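Local coordinates for protein phycocyanobilin lyase subunit alpha (Nostoc sp. PCC 7120, PDB 5N3U) that works together with CpcF as a lyase that is probably required for attaching the phycocyanobilin chromophore to the phycocyanin alpha subunit CpcA, at residues A[20-25]-A[39-44]; A[181-186]-A[196-201]; A[200-205]-A[212-217]. All coordinates share one frame; numbering follows the deposited sequence.

Contact 1: A[20-25]-A[39-44]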
loop_
_atom_site.group_PDB
_atom_site.type_symbol
_atom_site.label_atom_id
_atom_site.label_comp_id
_atom_site.label_asym_id
_atom_site.label_seq_id
_atom_site.Cartn_x
_atom_site.Cartn_y
_atom_site.Cartn_z
ATOM N N GLU A 20 -5.710 2.085 24.125
ATOM C CA GLU A 20 -5.436 2.671 25.436
ATOM C C GLU A 20 -4.228 3.515 25.322
ATOM O O GLU A 20 -4.149 4.625 25.862
ATOM C CB GLU A 20 -5.255 1.579 26.561
ATOM C CG GLU A 20 -6.235 0.386 26.410
ATOM C CD GLU A 20 -5.917 -0.530 25.195
ATOM O OE1 GLU A 20 -4.750 -0.946 25.055
ATOM O OE2 GLU A 20 -6.796 -0.839 24.372
ATOM N N LEU A 21 -3.244 3.011 24.597
ATOM C CA LEU A 21 -1.993 3.765 24.500
ATOM C C LEU A 21 -2.138 5.003 23.605
ATOM O O LEU A 21 -1.652 6.072 23.928
ATOM C CB LEU A 21 -0.918 2.847 23.968
ATOM C CG LEU A 21 0.518 3.280 24.106
ATOM C CD1 LEU A 21 0.876 3.963 25.423
ATOM C CD2 LEU A 21 1.319 2.002 23.838
ATOM N N ALA A 22 -2.898 4.846 22.536
ATOM C CA ALA A 22 -3.199 6.020 21.680
ATOM C C ALA A 22 -3.925 7.063 22.472
ATOM O O ALA A 22 -3.614 8.217 22.401
ATOM C CB ALA A 22 -4.113 5.593 20.547
ATOM N N ILE A 23 -4.914 6.630 23.242
ATOM C CA ILE A 23 -5.661 7.593 24.055
ATOM C C ILE A 23 -4.780 8.268 25.004
ATOM O O ILE A 23 -4.817 9.502 25.059
ATOM C CB ILE A 23 -6.856 6.996 24.781
ATOM C CG1 ILE A 23 -7.916 6.554 23.770
ATOM C CG2 ILE A 23 -7.486 8.034 25.680
ATOM C CD1 ILE A 23 -8.857 5.502 24.263
ATOM N N ALA A 24 -3.924 7.509 25.720
ATOM C CA ALA A 24 -2.951 8.193 26.629
ATOM C C ALA A 24 -2.016 9.186 25.950
ATOM O O ALA A 24 -1.749 10.332 26.413
ATOM C CB ALA A 24 -2.126 7.140 27.342
ATOM N N ASN A 25 -1.482 8.739 24.824
ATOM C CA ASN A 25 -0.589 9.571 24.058
ATOM C C ASN A 25 -1.211 10.892 23.611
ATOM O O ASN A 25 -0.480 11.828 23.327
ATOM C CB ASN A 25 -0.070 8.793 22.847
ATOM C CG ASN A 25 0.981 7.714 23.209
ATOM O OD1 ASN A 25 1.589 7.746 24.261
ATOM N ND2 ASN A 25 1.202 6.811 22.316
ATOM N N TRP A 39 -4.423 10.794 14.586
ATOM C CA TRP A 39 -4.596 10.116 13.298
ATOM C C TRP A 39 -4.863 8.626 13.454
ATOM O O TRP A 39 -5.755 8.066 12.842
ATOM C CB TRP A 39 -3.296 10.368 12.418
ATOM C CG TRP A 39 -3.289 9.563 11.201
ATOM C CD1 TRP A 39 -3.816 9.893 10.008
ATOM C CD2 TRP A 39 -2.711 8.297 11.036
ATOM N NE1 TRP A 39 -3.707 8.878 9.157
ATOM C CE2 TRP A 39 -3.022 7.877 9.727
ATOM C CE3 TRP A 39 -2.021 7.447 11.880
ATOM C CZ2 TRP A 39 -2.607 6.661 9.203
ATOM C CZ3 TRP A 39 -1.601 6.203 11.367
ATOM C CH2 TRP A 39 -1.923 5.821 10.041
ATOM N N TRP A 40 -4.096 7.953 14.340
ATOM C CA TRP A 40 -4.244 6.530 14.519
ATOM C C TRP A 40 -5.638 6.139 14.981
ATOM O O TRP A 40 -6.225 5.137 14.517
ATOM C CB TRP A 40 -3.195 6.031 15.479
ATOM C CG TRP A 40 -3.027 4.568 15.596
ATOM C CD1 TRP A 40 -2.104 3.773 14.989
ATOM C CD2 TRP A 40 -3.730 3.717 16.512
ATOM N NE1 TRP A 40 -2.241 2.450 15.407
ATOM C CE2 TRP A 40 -3.253 2.397 16.326
ATOM C CE3 TRP A 40 -4.759 3.936 17.418
ATOM C CZ2 TRP A 40 -3.744 1.306 17.062
ATOM C CZ3 TRP A 40 -5.275 2.824 18.142
ATOM C CH2 TRP A 40 -4.741 1.535 17.957
ATOM N N LEU A 41 -6.181 6.909 15.892
ATOM C CA LEU A 41 -7.526 6.581 16.433
ATOM C C LEU A 41 -8.593 6.635 15.348
ATOM O O LEU A 41 -9.455 5.810 15.321
ATOM C CB LEU A 41 -7.859 7.534 17.557
ATOM C CG LEU A 41 -7.086 7.334 18.874
ATOM C CD1 LEU A 41 -7.284 8.489 19.804
ATOM C CD2 LEU A 41 -7.523 6.035 19.495
ATOM N N GLY A 42 -8.447 7.554 14.403
ATOM C CA GLY A 42 -9.386 7.639 13.244
ATOM C C GLY A 42 -9.132 6.611 12.237
ATOM O O GLY A 42 -10.082 5.995 11.734
ATOM N N LYS A 43 -7.867 6.342 11.956
ATOM C CA LYS A 43 -7.537 5.358 10.969
ATOM C C LYS A 43 -8.048 3.977 11.372
ATOM O O LYS A 43 -8.573 3.236 10.563
ATOM C CB LYS A 43 -6.033 5.362 10.843
ATOM C CG LYS A 43 -5.433 4.227 9.997
ATOM C CD LYS A 43 -5.924 4.215 8.578
ATOM C CE LYS A 43 -5.084 3.128 7.909
ATOM N NZ LYS A 43 -5.284 3.177 6.471
ATOM N N TYR A 44 -7.870 3.614 12.638
ATOM C CA TYR A 44 -8.299 2.319 13.156
ATOM C C TYR A 44 -9.708 2.377 13.694
ATOM O O TYR A 44 -10.211 1.382 14.234
ATOM C CB TYR A 44 -7.274 1.802 14.210
ATOM C CG TYR A 44 -5.989 1.484 13.517
ATOM C CD1 TYR A 44 -5.070 2.480 13.256
ATOM C CD2 TYR A 44 -5.715 0.202 13.079
ATOM C CE1 TYR A 44 -3.892 2.239 12.572
ATOM C CE2 TYR A 44 -4.547 -0.058 12.353
ATOM C CZ TYR A 44 -3.660 0.983 12.072
ATOM O OH TYR A 44 -2.475 0.817 11.343
#
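The carbonyl oxygen of W40, a residue whose indole meets A22 across the contact, is held by the residue that follows its helix: Y44 N donates a 2.9 Å hydrogen bond to W40 O, and the same oxygen lies in plane at the edge of the Y44 ring. That phenol ring also meets the W40 indole, with Y44 CD1 lying 3.4 Å above the indole plane near its rim, so the tyrosine lies over one face of the tryptophan. W40 has CG anti to its backbone nitrogen (chi1 -169°), which sets CG beside the carbonyl carbon and directs the six-membered ring toward A22. Here A22 CB approaches W40 CE3 to 3.6 Å. The same methyl meets one branch of L41, at 3.6 Å from L41 CD2, so it packs against both residues. L41 turns the other way at its first torsion (chi1 -72°), with CG beside the backbone N, and its CD2 reaches on to I23 CG1 at 4.3 Å. Alanine suits its place because its single methyl points toward the partner helix and fits against ring and leucine branch together. The short segments run roughly antiparallel, at 143°, with their axes 9.9 Å apart at closest approach. I23 also lies on A51 and A54 of helix 49-58, joining the first three helices. Further along helix 31-43, K43 forms a salt bridge with E7 of the second copy of this protein. No hydrogen bond crosses between 20-25 and 39-44, and every contact between them is apolar; the first two helices of this HEAT-like solenoid are therefore held together here by shape and dispersion, with W40 offering CE3 and CZ3 of its ring, L41 a methyl branch, and A22 the small group that meets both.

Contact 2: A[181-186]-A[196-201]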
loop_
_atom_site.group_PDB
_atom_site.type_symbol
_atom_site.label_atom_id
_atom_site.label_comp_id
_atom_site.label_asym_id
_atom_site.label_seq_id
_atom_site.Cartn_x
_atom_site.Cartn_y
_atom_site.Cartn_z
ATOM N N ALA A 181 -19.737 19.891 -5.598
ATOM C CA ALA A 181 -20.365 19.820 -4.320
ATOM C C ALA A 181 -21.761 20.428 -4.286
ATOM O O ALA A 181 -22.666 19.887 -3.605
ATOM C CB ALA A 181 -19.440 20.431 -3.315
ATOM N N ALA A 182 -21.956 21.587 -4.974
ATOM C CA ALA A 182 -23.240 22.238 -5.040
ATOM C C ALA A 182 -24.233 21.328 -5.813
ATOM O O ALA A 182 -25.371 21.183 -5.394
ATOM C CB ALA A 182 -23.124 23.583 -5.724
ATOM N N ALA A 183 -23.750 20.640 -6.845
ATOM C CA ALA A 183 -24.615 19.654 -7.576
ATOM C C ALA A 183 -25.052 18.532 -6.722
ATOM O O ALA A 183 -26.227 18.191 -6.612
ATOM C CB ALA A 183 -23.911 19.153 -8.776
ATOM N N ARG A 184 -24.109 18.009 -5.942
ATOM C CA ARG A 184 -24.490 17.020 -4.960
ATOM C C ARG A 184 -25.446 17.419 -3.943
ATOM O O ARG A 184 -26.444 16.717 -3.658
ATOM C CB ARG A 184 -23.211 16.463 -4.284
ATOM C CG ARG A 184 -23.475 15.465 -3.201
ATOM C CD ARG A 184 -22.194 15.481 -2.406
ATOM N NE ARG A 184 -21.855 14.393 -1.493
ATOM C CZ ARG A 184 -22.273 14.232 -0.266
ATOM N NH1 ARG A 184 -23.259 14.991 0.296
ATOM N NH2 ARG A 184 -21.731 13.205 0.391
ATOM N N ALA A 185 -25.202 18.556 -3.337
ATOM C CA ALA A 185 -26.126 19.049 -2.361
ATOM C C ALA A 185 -27.508 19.376 -2.955
ATOM O O ALA A 185 -28.548 19.041 -2.377
ATOM C CB ALA A 185 -25.594 20.261 -1.696
ATOM N N MET A 186 -27.497 19.964 -4.143
ATOM C CA MET A 186 -28.779 20.280 -4.744
ATOM C C MET A 186 -29.623 19.024 -5.008
ATOM O O MET A 186 -30.850 19.012 -4.778
ATOM C CB MET A 186 -28.534 21.092 -5.994
ATOM C CG MET A 186 -28.180 22.586 -5.753
ATOM S SD MET A 186 -29.361 23.508 -4.813
ATOM C CE MET A 186 -30.798 23.606 -5.984
ATOM N N GLY A 196 -28.214 15.383 -10.566
ATOM C CA GLY A 196 -27.486 14.140 -10.756
ATOM C C GLY A 196 -26.775 14.032 -12.021
ATOM O O GLY A 196 -25.699 13.449 -12.098
ATOM N N GLU A 197 -27.387 14.539 -13.093
ATOM C CA GLU A 197 -26.738 14.520 -14.396
ATOM C C GLU A 197 -25.509 15.341 -14.478
ATOM O O GLU A 197 -24.557 15.042 -15.215
ATOM C CB GLU A 197 -27.733 14.953 -15.506
ATOM C CG GLU A 197 -28.868 13.970 -15.785
ATOM C CD GLU A 197 -28.336 12.656 -16.256
ATOM O OE1 GLU A 197 -27.488 12.694 -17.133
ATOM O OE2 GLU A 197 -28.729 11.611 -15.720
ATOM N N LEU A 198 -25.454 16.439 -13.767
ATOM C CA LEU A 198 -24.199 17.196 -13.788
ATOM C C LEU A 198 -23.041 16.344 -13.204
ATOM O O LEU A 198 -21.908 16.445 -13.657
ATOM C CB LEU A 198 -24.306 18.392 -12.878
ATOM C CG LEU A 198 -25.107 19.551 -13.383
ATOM C CD1 LEU A 198 -25.471 20.410 -12.207
ATOM C CD2 LEU A 198 -24.249 20.285 -14.423
ATOM N N LEU A 199 -23.336 15.557 -12.172
ATOM C CA LEU A 199 -22.289 14.623 -11.602
ATOM C C LEU A 199 -21.878 13.584 -12.615
ATOM O O LEU A 199 -20.682 13.365 -12.873
ATOM C CB LEU A 199 -22.791 13.977 -10.318
ATOM C CG LEU A 199 -23.050 15.042 -9.240
ATOM C CD1 LEU A 199 -23.783 14.501 -8.023
ATOM C CD2 LEU A 199 -21.727 15.627 -8.893
ATOM N N VAL A 200 -22.853 13.037 -13.302
ATOM C CA VAL A 200 -22.505 12.125 -14.442
ATOM C C VAL A 200 -21.588 12.737 -15.440
ATOM O O VAL A 200 -20.575 12.160 -15.827
ATOM C CB VAL A 200 -23.767 11.612 -15.138
ATOM C CG1 VAL A 200 -23.388 10.838 -16.405
ATOM C CG2 VAL A 200 -24.552 10.742 -14.177
ATOM N N LYS A 201 -21.865 13.980 -15.832
ATOM C CA LYS A 201 -20.990 14.656 -16.776
ATOM C C LYS A 201 -19.528 14.882 -16.286
ATOM O O LYS A 201 -18.598 14.771 -17.032
ATOM C CB LYS A 201 -21.624 15.997 -17.165
ATOM C CG LYS A 201 -20.928 16.680 -18.336
ATOM C CD LYS A 201 -21.208 18.197 -18.379
ATOM C CE LYS A 201 -21.027 18.800 -19.784
ATOM N NZ LYS A 201 -19.590 18.970 -20.132
#
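A183 directs its methyl at the opposing helix and is met there by two consecutive leucines, at 4.0 Å from A183 CB to L198 CD1 and 4.1 Å from A183 CB to L199 CD2. Both leucines use the same common helical conformation, with CG swung away from the carbonyl carbon and next to the backbone nitrogen; chi1 is -76° in L198 and -63° in L199. Their different places on the helix then decide what each branch reaches. L198 sends CD1 to the alanine from the solvent-exposed border of the contact. L199, which is buried, divides its two branches: CD2 takes the methyl, while CD1 lies against the main chain of R184, the residue after A183, with R184 CA 4.0 Å from L199 CD1. The forked end of leucine suits this position, since one side chain can pack on a methyl and on a stretch of backbone together. R184 contributes its CA and CB region here, and its chain from CB to NE is nearly extended, starting with CG anti to the backbone nitrogen (chi1 178°), leading the guanidinium away from the leucines. That group is buried but well partnered, for R184 NH2 makes a salt bridge to E113 and R184 NE another to D217. The arginine thus offers an apolar root to the contact and a charged end to acids on other helices. The small side chain of A183 allows the backbones to come near, with 6.7 Å between A183 CA and L198 CA. Segments 181-186 and 196-201 run roughly antiparallel, on neighbouring helices 176-190 and 193-203 of the HEAT-repeat region. Helix 208-221 packs on them through L218 and I221, both of which touch L199, while helix 148-157 meets A181 and R184 from its residue E153.

Contact 3: A[200-205]-A[212-217]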
loop_
_atom_site.group_PDB
_atom_site.type_symbol
_atom_site.label_atom_id
_atom_site.label_comp_id
_atom_site.label_asym_id
_atom_site.label_seq_id
_atom_site.Cartn_x
_atom_site.Cartn_y
_atom_site.Cartn_z
ATOM N N VAL A 200 -22.853 13.037 -13.302
ATOM C CA VAL A 200 -22.505 12.125 -14.442
ATOM C C VAL A 200 -21.588 12.737 -15.440
ATOM O O VAL A 200 -20.575 12.160 -15.827
ATOM C CB VAL A 200 -23.767 11.612 -15.138
ATOM C CG1 VAL A 200 -23.388 10.838 -16.405
ATOM C CG2 VAL A 200 -24.552 10.742 -14.177
ATOM N N LYS A 201 -21.865 13.980 -15.832
ATOM C CA LYS A 201 -20.990 14.656 -16.776
ATOM C C LYS A 201 -19.528 14.882 -16.286
ATOM O O LYS A 201 -18.598 14.771 -17.032
ATOM C CB LYS A 201 -21.624 15.997 -17.165
ATOM C CG LYS A 201 -20.928 16.680 -18.336
ATOM C CD LYS A 201 -21.208 18.197 -18.379
ATOM C CE LYS A 201 -21.027 18.800 -19.784
ATOM N NZ LYS A 201 -19.590 18.970 -20.132
ATOM N N VAL A 202 -19.335 15.140 -15.007
ATOM C CA VAL A 202 -17.996 15.224 -14.398
ATOM C C VAL A 202 -17.242 13.879 -14.589
ATOM O O VAL A 202 -16.035 13.883 -14.875
ATOM C CB VAL A 202 -18.118 15.556 -12.910
ATOM C CG1 VAL A 202 -16.782 15.428 -12.148
ATOM C CG2 VAL A 202 -18.687 16.953 -12.718
ATOM N N LEU A 203 -17.952 12.774 -14.516
ATOM C CA LEU A 203 -17.372 11.425 -14.760
ATOM C C LEU A 203 -16.752 11.287 -16.081
ATOM O O LEU A 203 -15.741 10.636 -16.192
ATOM C CB LEU A 203 -18.389 10.298 -14.706
ATOM C CG LEU A 203 -18.863 9.895 -13.347
ATOM C CD1 LEU A 203 -19.785 8.688 -13.453
ATOM C CD2 LEU A 203 -17.642 9.592 -12.452
ATOM N N ALA A 204 -17.362 11.913 -17.068
ATOM C CA ALA A 204 -16.873 11.959 -18.427
ATOM C C ALA A 204 -15.712 12.916 -18.653
ATOM O O ALA A 204 -15.164 12.913 -19.739
ATOM C CB ALA A 204 -18.017 12.284 -19.371
ATOM N N GLY A 205 -15.303 13.675 -17.634
ATOM C CA GLY A 205 -14.376 14.771 -17.786
ATOM C C GLY A 205 -12.936 14.318 -17.840
ATOM O O GLY A 205 -12.600 13.153 -17.605
ATOM N N ARG A 212 -13.276 10.924 -9.266
ATOM C CA ARG A 212 -13.365 10.219 -8.010
ATOM C C ARG A 212 -14.349 10.839 -7.099
ATOM O O ARG A 212 -15.140 10.179 -6.439
ATOM C CB ARG A 212 -11.981 10.092 -7.309
ATOM C CG ARG A 212 -10.941 9.325 -8.109
ATOM C CD ARG A 212 -9.625 9.487 -7.356
ATOM N NE ARG A 212 -8.566 8.646 -7.854
ATOM C CZ ARG A 212 -7.258 8.879 -7.652
ATOM N NH1 ARG A 212 -6.845 9.970 -7.035
ATOM N NH2 ARG A 212 -6.373 8.031 -8.074
ATOM N N VAL A 213 -14.313 12.138 -7.032
ATOM C CA VAL A 213 -15.280 12.885 -6.241
ATOM C C VAL A 213 -16.719 12.644 -6.769
ATOM O O VAL A 213 -17.629 12.381 -5.976
ATOM C CB VAL A 213 -14.949 14.396 -6.281
ATOM C CG1 VAL A 213 -16.154 15.208 -5.847
ATOM C CG2 VAL A 213 -13.738 14.640 -5.360
ATOM N N ALA A 214 -16.890 12.681 -8.073
ATOM C CA ALA A 214 -18.226 12.474 -8.642
ATOM C C ALA A 214 -18.760 11.055 -8.282
ATOM O O ALA A 214 -19.928 10.881 -7.932
ATOM C CB ALA A 214 -18.153 12.678 -10.120
ATOM N N LEU A 215 -17.861 10.056 -8.322
ATOM C CA LEU A 215 -18.216 8.734 -7.880
ATOM C C LEU A 215 -18.695 8.687 -6.475
ATOM O O LEU A 215 -19.759 8.088 -6.180
ATOM C CB LEU A 215 -17.079 7.733 -8.127
ATOM C CG LEU A 215 -16.900 7.426 -9.559
ATOM C CD1 LEU A 215 -15.545 6.769 -9.911
ATOM C CD2 LEU A 215 -18.087 6.600 -10.049
ATOM N N GLY A 216 -17.949 9.261 -5.538
ATOM C CA GLY A 216 -18.391 9.283 -4.193
ATOM C C GLY A 216 -19.730 9.981 -3.999
ATOM O O GLY A 216 -20.591 9.571 -3.221
ATOM N N ASP A 217 -19.925 11.066 -4.734
ATOM C CA ASP A 217 -21.173 11.847 -4.647
ATOM C C ASP A 217 -22.375 11.032 -5.202
ATOM O O ASP A 217 -23.436 11.004 -4.599
ATOM C CB ASP A 217 -21.039 13.187 -5.451
ATOM C CG ASP A 217 -20.091 14.193 -4.817
ATOM O OD1 ASP A 217 -19.656 14.005 -3.634
ATOM O OD2 ASP A 217 -19.740 15.178 -5.504
#
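The last turn of helix 193-203 comes close to helix 208-221 where L203 CA and A214 CA stand 6.3 Å apart, just before the chain leaves helical geometry at A204 and G205. A214 is the small residue that permits this approach: its methyl points toward the other segment and is met by V202 and L203 together. V202 has CG1 anti to the backbone nitrogen, at chi1 170°, and this branch touches A214 CB at 3.7 Å. Valine fits because its branching lies right at CB, so a methyl is delivered close to the backbone without a long reach. L203 comes in with one branch: its CB does not point at the partner, yet the end of the side chain bends nearer, and L203 CD2 lies 3.9 Å from A214 CB. The same CD2 also lies against L215, the residue after A214, 3.7 Å from L215 CG and 3.9 Å from L215 CD2. L203 and L215 both carry CG beside the backbone nitrogen, with chi1 -75° and -71°, and the two side chains cross at about a right angle. A single branch of L203 therefore serves two residues, and the contact is a compact patch of four aliphatic side chains with no hydrogen bond across it. The turn itself is closed by a 2.9 Å bond from G205 N to V202 O, and glycine suits the place because a CB there would come too close to V202 O. Beyond the contact, L215 also packs on F239 and A243 of helix 237-250 and on I230 of helix 227-232. V213 lies on helix 176-190 at R177 and C180, while R212 forms a salt bridge with D72 of the CpcF chain.

In the fold
Contact 1 lies near the start of the chain; contacts 2 and 3 follow in series on the other side of the chain's centre, with their centres about 36 and 33 Å from the centre of contact 1. Contacts 2 and 3 are only about 8 Å apart between centres and share V200 and K201, because helix 193-203 packs on helix 176-190 with its earlier part and on helix 208-221 with its end. They also touch directly, with L199 CD2 4.0 Å from D217 OD2. The three consecutive helices thus stack in succession, as in an alpha-solenoid of HEAT repeats, and contact 1 has a roughly antiparallel pairing like that of contact 2, near the N-terminal end.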